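Local coordinates for peroxinectin A (Dictyostelium discoideum, PDB 6ERC), which is a secreted heme peroxidase that uses hydrogen peroxide to oxidise phenolic donors, and also has iodide and thiocyanate peroxidase activity, at residues T414-P417 against Q418-N421; C257-E260 against Q261-I265; F369-P372 against G373-G376. One frame throughout, in Å; residues are numbered along the deposited sequence.

The three contacts are all local and lie well apart in one animal heme peroxidase chain. Interaction 2 is buried, within the long helix 247-275. Interaction 1 is partly buried, at the start of helix 417-426. Interaction 3 is a surface loop between helices 362-365 and 379-390. No two share an element, and their nearest atoms are at least about 23 Å apart. The chemistry follows the place. In 257-265 regular helix bonds leave the side chains to reach other parts of the fold. In 414-421 side chains bond the backbone around a helix end. In 369-376 a phenylalanine ring covers glycine backbone, with no clear hydrogen bond between the two segments.

Interaction 1 (T414-P417 against Q418-N421); sequences TSDP and QIQN
Asp-416 and Gln-420 meet through the backbone where the loop 414-416 turns into helix 417-426. Gln-420 N donates to Asp-416 O at 3.0 Å. One residue on, Asn-421 N donates to Pro-417 O at 2.7 Å. Asp-416 is the N-cap. Its CG stands anti to its backbone N (chi1 -172°), which brings OD1 to Gln-418 N at 3.1 Å in a weak capping bond. The Asp-416 and Gln-418 side chains run side by side and point the same way, with the carboxylate and amide planes 59° apart. A water bridges them, donating to both Asp-416 OD2 and Gln-418 OE1. Before the cap, Thr-414 OG1 accepts from Asp-416 N at 3.1 Å, an ST turn. Gln-420 reaches back to the loop. Its extended chain carries NE2 to Thr-414 O at 2.9 Å, with the donor tilted 20° from the carbonyl plane. Shortening this residue to an alanine would probably leave Thr-414 O without its donor and the loop less firmly tied to the first turn. Ile-419 packs against the Asp-416 and Thr-414 side chains. Its CG1 touches Asp-416 CB at 3.5 Å, while its CG2 meets Thr-414 CG2 at 3.6 Å, crossing both near a right angle. The turn joins helices 410-413 and 417-426. Ile-419 and Gln-418 touch the loop at Tyr-359, a residue of the calcium site, and Thr-414 touches the loop at Asp-443.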
loop_
_atom_site.group_PDB
_atom_site.type_symbol
_atom_site.label_atom_id
_atom_site.label_comp_id
_atom_site.label_asym_id
_atom_site.label_seq_id
_atom_site.Cartn_x
_atom_site.Cartn_y
_atom_site.Cartn_z
ATOM N N THR A 414 -6.477 16.966 -19.346
ATOM C CA THR A 414 -5.220 16.608 -19.985
ATOM C C THR A 414 -5.231 17.063 -21.435
ATOM O O THR A 414 -6.288 17.211 -22.053
ATOM C CB THR A 414 -4.969 15.099 -19.923
ATOM O OG1 THR A 414 -3.792 14.777 -20.675
ATOM C CG2 THR A 414 -6.155 14.341 -20.497
ATOM N N SER A 415 -4.032 17.258 -21.977
ATOM C CA SER A 415 -3.873 17.613 -23.380
ATOM C C SER A 415 -3.656 16.402 -24.280
ATOM O O SER A 415 -3.731 16.541 -25.505
ATOM C CB SER A 415 -2.701 18.586 -23.544
ATOM O OG SER A 415 -2.954 19.799 -22.854
ATOM N N ASP A 416 -3.397 15.233 -23.713
ATOM C CA ASP A 416 -3.166 14.030 -24.504
ATOM C C ASP A 416 -4.465 13.597 -25.173
ATOM O O ASP A 416 -5.401 13.197 -24.466
ATOM C CB ASP A 416 -2.625 12.914 -23.612
ATOM C CG ASP A 416 -2.170 11.697 -24.402
ATOM O OD1 ASP A 416 -2.619 11.521 -25.553
ATOM O OD2 ASP A 416 -1.360 10.912 -23.862
ATOM N N PRO A 417 -4.575 13.648 -26.505
ATOM C CA PRO A 417 -5.862 13.300 -27.131
ATOM C C PRO A 417 -6.303 11.877 -26.852
ATOM O O PRO A 417 -7.504 11.630 -26.677
ATOM C CB PRO A 417 -5.598 13.529 -28.629
ATOM C CG PRO A 417 -4.396 14.405 -28.690
ATOM C CD PRO A 417 -3.567 14.035 -27.506
ATOM N N GLN A 418 -5.369 10.924 -26.811
ATOM C CA GLN A 418 -5.750 9.541 -26.550
ATOM C C GLN A 418 -6.352 9.387 -25.163
ATOM O O GLN A 418 -7.262 8.571 -24.970
ATOM C CB GLN A 418 -4.546 8.614 -26.712
ATOM C CG GLN A 418 -4.914 7.137 -26.655
ATOM C CD GLN A 418 -3.726 6.226 -26.892
ATOM O OE1 GLN A 418 -2.575 6.640 -26.751
ATOM N NE2 GLN A 418 -4.000 4.978 -27.257
ATOM N N ILE A 419 -5.869 10.157 -24.184
ATOM C CA ILE A 419 -6.527 10.174 -22.883
ATOM C C ILE A 419 -7.913 10.794 -23.013
ATOM O O ILE A 419 -8.898 10.271 -22.478
ATOM C CB ILE A 419 -5.673 10.922 -21.842
ATOM C CG1 ILE A 419 -4.225 10.413 -21.819
ATOM C CG2 ILE A 419 -6.299 10.788 -20.457
ATOM C CD1 ILE A 419 -4.058 9.000 -21.323
ATOM N N GLN A 420 -8.013 11.916 -23.730
ATOM C CA GLN A 420 -9.311 12.549 -23.950
ATOM C C GLN A 420 -10.291 11.580 -24.596
ATOM O O GLN A 420 -11.441 11.454 -24.163
ATOM C CB GLN A 420 -9.147 13.794 -24.821
ATOM C CG GLN A 420 -8.377 14.919 -24.168
ATOM C CD GLN A 420 -8.217 16.108 -25.088
ATOM O OE1 GLN A 420 -8.913 16.223 -26.097
ATOM N NE2 GLN A 420 -7.294 17.000 -24.748
ATOM N N ASN A 421 -9.849 10.883 -25.644
ATOM C CA ASN A 421 -10.737 9.968 -26.350
ATOM C C ASN A 421 -11.218 8.850 -25.434
ATOM O O ASN A 421 -12.417 8.554 -25.374
ATOM C CB ASN A 421 -10.023 9.405 -27.577
ATOM C CG ASN A 421 -9.791 10.458 -28.645
ATOM O OD1 ASN A 421 -9.988 11.654 -28.409
ATOM N ND2 ASN A 421 -9.368 10.020 -29.828
HETATM O O HOH W 1 -1.319 8.428 -24.794
#

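Interaction 2 (C257-E260 against Q261-I265); sequences CIIE and QIQKI
Ile-258 and Ile-262 touch one helical turn apart, CG2 of the first to CD1 of the second at 4.0 Å. The CG1 branch of Ile-262 lies beside its backbone N, anti to the carbonyl carbon (chi1 -64°). This sends it back along the helix, with CG1 3.3 Å from Ile-258 O. Ile-259 and Gln-263 form a second pair, side by side and pointing the same way. Here Ile-259 CG2 lies 3.9 Å from Gln-263 NE2, so the amide end rests beside a methyl group. The backbone beneath sets this spacing. Ile-262 N donates to Ile-258 O at 2.8 Å, and Gln-263 N to Ile-259 O at 2.9 Å. Cys-257 O and Glu-260 O are likewise taken by Gln-261 N and Lys-264 N. This is the regular i to i+4 ladder of an alpha-helix, here the long helix 247-275 of the animal heme peroxidase fold. The polar ends look outward from it. Gln-263 NE2 donates to Ile-150 O, next to Tyr-149 and Asp-151 of the sodium site. Gln-261 bends at chi2 (61°), and its NE2 donates to Thr-488 O. Both are buried amides with partners outside this helix. Glu-260 has weak bonds to Asn-482 and Thr-487, and its OE2 stays 6.3 Å from Lys-264 NZ. Cys-257 is joined to Cys-485 by a disulfide. Ile-258 and Ile-262 pack on helix 218-241, at Asp-230 and Leu-227 respectively, and Ile-258 also meets Leu-155 and Tyr-156 of helix 153-156.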
loop_
_atom_site.group_PDB
_atom_site.type_symbol
_atom_site.label_atom_id
_atom_site.label_comp_id
_atom_site.label_asym_id
_atom_site.label_seq_id
_atom_site.Cartn_x
_atom_site.Cartn_y
_atom_site.Cartn_z
ATOM N N CYS A 257 13.424 1.607 17.190
ATOM C CA CYS A 257 14.346 2.104 16.171
ATOM C C CYS A 257 13.814 1.826 14.769
ATOM O O CYS A 257 13.859 2.697 13.892
ATOM C CB CYS A 257 15.729 1.470 16.342
ATOM S SG CYS A 257 16.588 1.849 17.880
ATOM N N ILE A 258 13.322 0.609 14.534
ATOM C CA ILE A 258 12.840 0.240 13.206
ATOM C C ILE A 258 11.654 1.107 12.806
ATOM O O ILE A 258 11.558 1.566 11.661
ATOM C CB ILE A 258 12.485 -1.259 13.168
ATOM C CG1 ILE A 258 13.737 -2.110 13.407
ATOM C CG2 ILE A 258 11.817 -1.624 11.845
ATOM C CD1 ILE A 258 14.823 -1.958 12.346
ATOM N N ILE A 259 10.725 1.332 13.735
ATOM C CA ILE A 259 9.604 2.227 13.464
ATOM C C ILE A 259 10.118 3.594 13.036
ATOM O O ILE A 259 9.651 4.172 12.048
ATOM C CB ILE A 259 8.687 2.317 14.696
ATOM C CG1 ILE A 259 7.968 0.983 14.894
ATOM C CG2 ILE A 259 7.681 3.452 14.553
ATOM C CD1 ILE A 259 7.252 0.862 16.206
ATOM N N GLU A 260 11.091 4.132 13.776
ATOM C CA GLU A 260 11.705 5.397 13.384
ATOM C C GLU A 260 12.353 5.293 12.011
ATOM O O GLU A 260 12.283 6.232 11.210
ATOM C CB GLU A 260 12.737 5.827 14.427
ATOM C CG GLU A 260 13.626 6.980 13.967
ATOM C CD GLU A 260 14.528 7.509 15.063
ATOM O OE1 GLU A 260 14.270 7.209 16.248
ATOM O OE2 GLU A 260 15.496 8.227 14.734
ATOM N N GLN A 261 13.004 4.165 11.724
ATOM C CA GLN A 261 13.638 3.995 10.421
ATOM C C GLN A 261 12.600 4.000 9.306
ATOM O O GLN A 261 12.810 4.620 8.256
ATOM C CB GLN A 261 14.450 2.701 10.399
ATOM C CG GLN A 261 15.238 2.481 9.118
ATOM C CD GLN A 261 16.257 3.574 8.859
ATOM O OE1 GLN A 261 17.399 3.496 9.313
ATOM N NE2 GLN A 261 15.848 4.601 8.124
ATOM N N ILE A 262 11.473 3.318 9.513
ATOM C CA ILE A 262 10.406 3.327 8.514
ATOM C C ILE A 262 9.875 4.743 8.331
ATOM O O ILE A 262 9.729 5.231 7.203
ATOM C CB ILE A 262 9.285 2.350 8.914
ATOM C CG1 ILE A 262 9.808 0.909 8.925
ATOM C CG2 ILE A 262 8.100 2.469 7.954
ATOM C CD1 ILE A 262 8.883 -0.081 9.607
ATOM N N GLN A 263 9.583 5.426 9.438
ATOM C CA GLN A 263 9.023 6.768 9.352
ATOM C C GLN A 263 9.965 7.723 8.627
ATOM O O GLN A 263 9.531 8.496 7.765
ATOM C CB GLN A 263 8.702 7.284 10.753
ATOM C CG GLN A 263 7.535 6.576 11.413
ATOM C CD GLN A 263 7.205 7.141 12.776
ATOM O OE1 GLN A 263 7.954 7.945 13.333
ATOM N NE2 GLN A 263 6.067 6.731 13.320
ATOM N N LYS A 264 11.262 7.678 8.953
ATOM C CA LYS A 264 12.196 8.655 8.396
ATOM C C LYS A 264 12.330 8.500 6.887
ATOM O O LYS A 264 12.357 9.495 6.153
ATOM C CB LYS A 264 13.564 8.523 9.065
ATOM C CG LYS A 264 14.495 9.698 8.781
ATOM C CD LYS A 264 15.901 9.439 9.296
ATOM C CE LYS A 264 16.812 10.638 9.081
ATOM N NZ LYS A 264 18.217 10.334 9.487
ATOM N N ILE A 265 12.434 7.260 6.404
ATOM C CA ILE A 265 12.520 7.030 4.964
ATOM C C ILE A 265 11.273 7.560 4.268
ATOM O O ILE A 265 11.345 8.098 3.156
ATOM C CB ILE A 265 12.740 5.532 4.675
ATOM C CG1 ILE A 265 14.154 5.119 5.091
ATOM C CG2 ILE A 265 12.509 5.221 3.194
ATOM C CD1 ILE A 265 14.382 3.630 5.107
#

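Interaction 3 (F369-P372 against G373-G376); sequences FGKP and GQGG
Phe-369 and Gly-376 face each other where the chain doubles back, their CA atoms 4.9 Å apart and the two segments running 147° apart. Neither segment is regular helix or strand. The ring of Phe-369 lies over the backbone at Gly-376. Gly-376 CA is 3.7 Å from the ring centroid and only 4° off the ring normal, a CH-pi contact over the face. Gly-376 N sits over the same face, nearer the rim, at 3.2 Å from Phe-369 CD2. The torsion chi1 of -61° places CG beside the backbone N of Phe-369, and the ring thereby swings across to the returning half of the loop. Glycine suits the chain under the ring. At Gly-375 a CB would run into Phe-369 CD2, and the positive phi also favours glycine. At Gly-376 a CB would be jammed against the preceding carbonyl oxygen.

Near the bend, Lys-371 and Gln-374 lie side by side and point the same way. The contact is made by the start of the lysine chain. Gln-374 OE1 is 3.1 Å from Lys-371 CG and 3.3 Å from Lys-371 CB. Beyond CG the lysine bends away and carries its amine off from the glutamine. Pro-372 and Gly-373 form the bend itself. The contact is on the protein surface, although Gly-376 is buried. Gly-373 O accepts a weak hydrogen bond from Lys-112, just before strand 113-124. The loop follows helix 362-365 and leads into helix 379-390.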
loop_
_atom_site.group_PDB
_atom_site.type_symbol
_atom_site.label_atom_id
_atom_site.label_comp_id
_atom_site.label_asym_id
_atom_site.label_seq_id
_atom_site.Cartn_x
_atom_site.Cartn_y
_atom_site.Cartn_z
ATOM N N PHE A 369 -6.096 -17.357 -13.986
ATOM C CA PHE A 369 -5.761 -18.593 -13.289
ATOM C C PHE A 369 -5.317 -19.663 -14.276
ATOM O O PHE A 369 -4.412 -20.453 -13.981
ATOM C CB PHE A 369 -6.959 -19.087 -12.473
ATOM C CG PHE A 369 -7.420 -18.127 -11.403
ATOM C CD1 PHE A 369 -6.554 -17.188 -10.857
ATOM C CD2 PHE A 369 -8.726 -18.174 -10.937
ATOM C CE1 PHE A 369 -6.985 -16.314 -9.874
ATOM C CE2 PHE A 369 -9.161 -17.303 -9.954
ATOM C CZ PHE A 369 -8.288 -16.372 -9.422
ATOM N N GLY A 370 -5.937 -19.699 -15.454
ATOM C CA GLY A 370 -5.589 -20.673 -16.468
ATOM C C GLY A 370 -5.992 -20.240 -17.862
ATOM O O GLY A 370 -5.354 -19.365 -18.456
ATOM N N LYS A 371 -7.054 -20.844 -18.395
ATOM C CA LYS A 371 -7.507 -20.536 -19.739
ATOM C C LYS A 371 -8.160 -19.154 -19.769
ATOM O O LYS A 371 -8.444 -18.565 -18.723
ATOM C CB LYS A 371 -8.479 -21.611 -20.224
ATOM C CG LYS A 371 -7.899 -23.021 -20.260
ATOM C CD LYS A 371 -6.831 -23.167 -21.335
ATOM C CE LYS A 371 -6.326 -24.601 -21.432
ATOM N NZ LYS A 371 -5.256 -24.757 -22.459
ATOM N N PRO A 372 -8.409 -18.604 -20.962
ATOM C CA PRO A 372 -8.970 -17.245 -21.047
ATOM C C PRO A 372 -10.446 -17.136 -20.689
ATOM O O PRO A 372 -11.004 -16.039 -20.807
ATOM C CB PRO A 372 -8.746 -16.860 -22.523
ATOM C CG PRO A 372 -7.772 -17.849 -23.057
ATOM C CD PRO A 372 -8.014 -19.104 -22.289
ATOM N N GLY A 373 -11.105 -18.213 -20.262
ATOM C CA GLY A 373 -12.520 -18.138 -19.949
ATOM C C GLY A 373 -12.895 -18.595 -18.552
ATOM O O GLY A 373 -14.078 -18.597 -18.201
ATOM N N GLN A 374 -11.910 -18.971 -17.738
ATOM C CA GLN A 374 -12.167 -19.584 -16.435
ATOM C C GLN A 374 -11.285 -18.934 -15.373
ATOM O O GLN A 374 -10.106 -19.276 -15.236
ATOM C CB GLN A 374 -11.936 -21.092 -16.496
ATOM C CG GLN A 374 -10.733 -21.501 -17.334
ATOM C CD GLN A 374 -10.475 -23.001 -17.332
ATOM O OE1 GLN A 374 -9.352 -23.442 -17.578
ATOM N NE2 GLN A 374 -11.514 -23.791 -17.068
ATOM N N GLY A 375 -11.864 -18.006 -14.618
ATOM C CA GLY A 375 -11.205 -17.435 -13.463
ATOM C C GLY A 375 -10.220 -16.339 -13.824
ATOM O O GLY A 375 -9.936 -16.055 -14.987
ATOM N N GLY A 376 -9.690 -15.709 -12.781
ATOM C CA GLY A 376 -8.721 -14.645 -12.907
ATOM C C GLY A 376 -9.144 -13.424 -12.123
ATOM O O GLY A 376 -10.191 -13.393 -11.477
#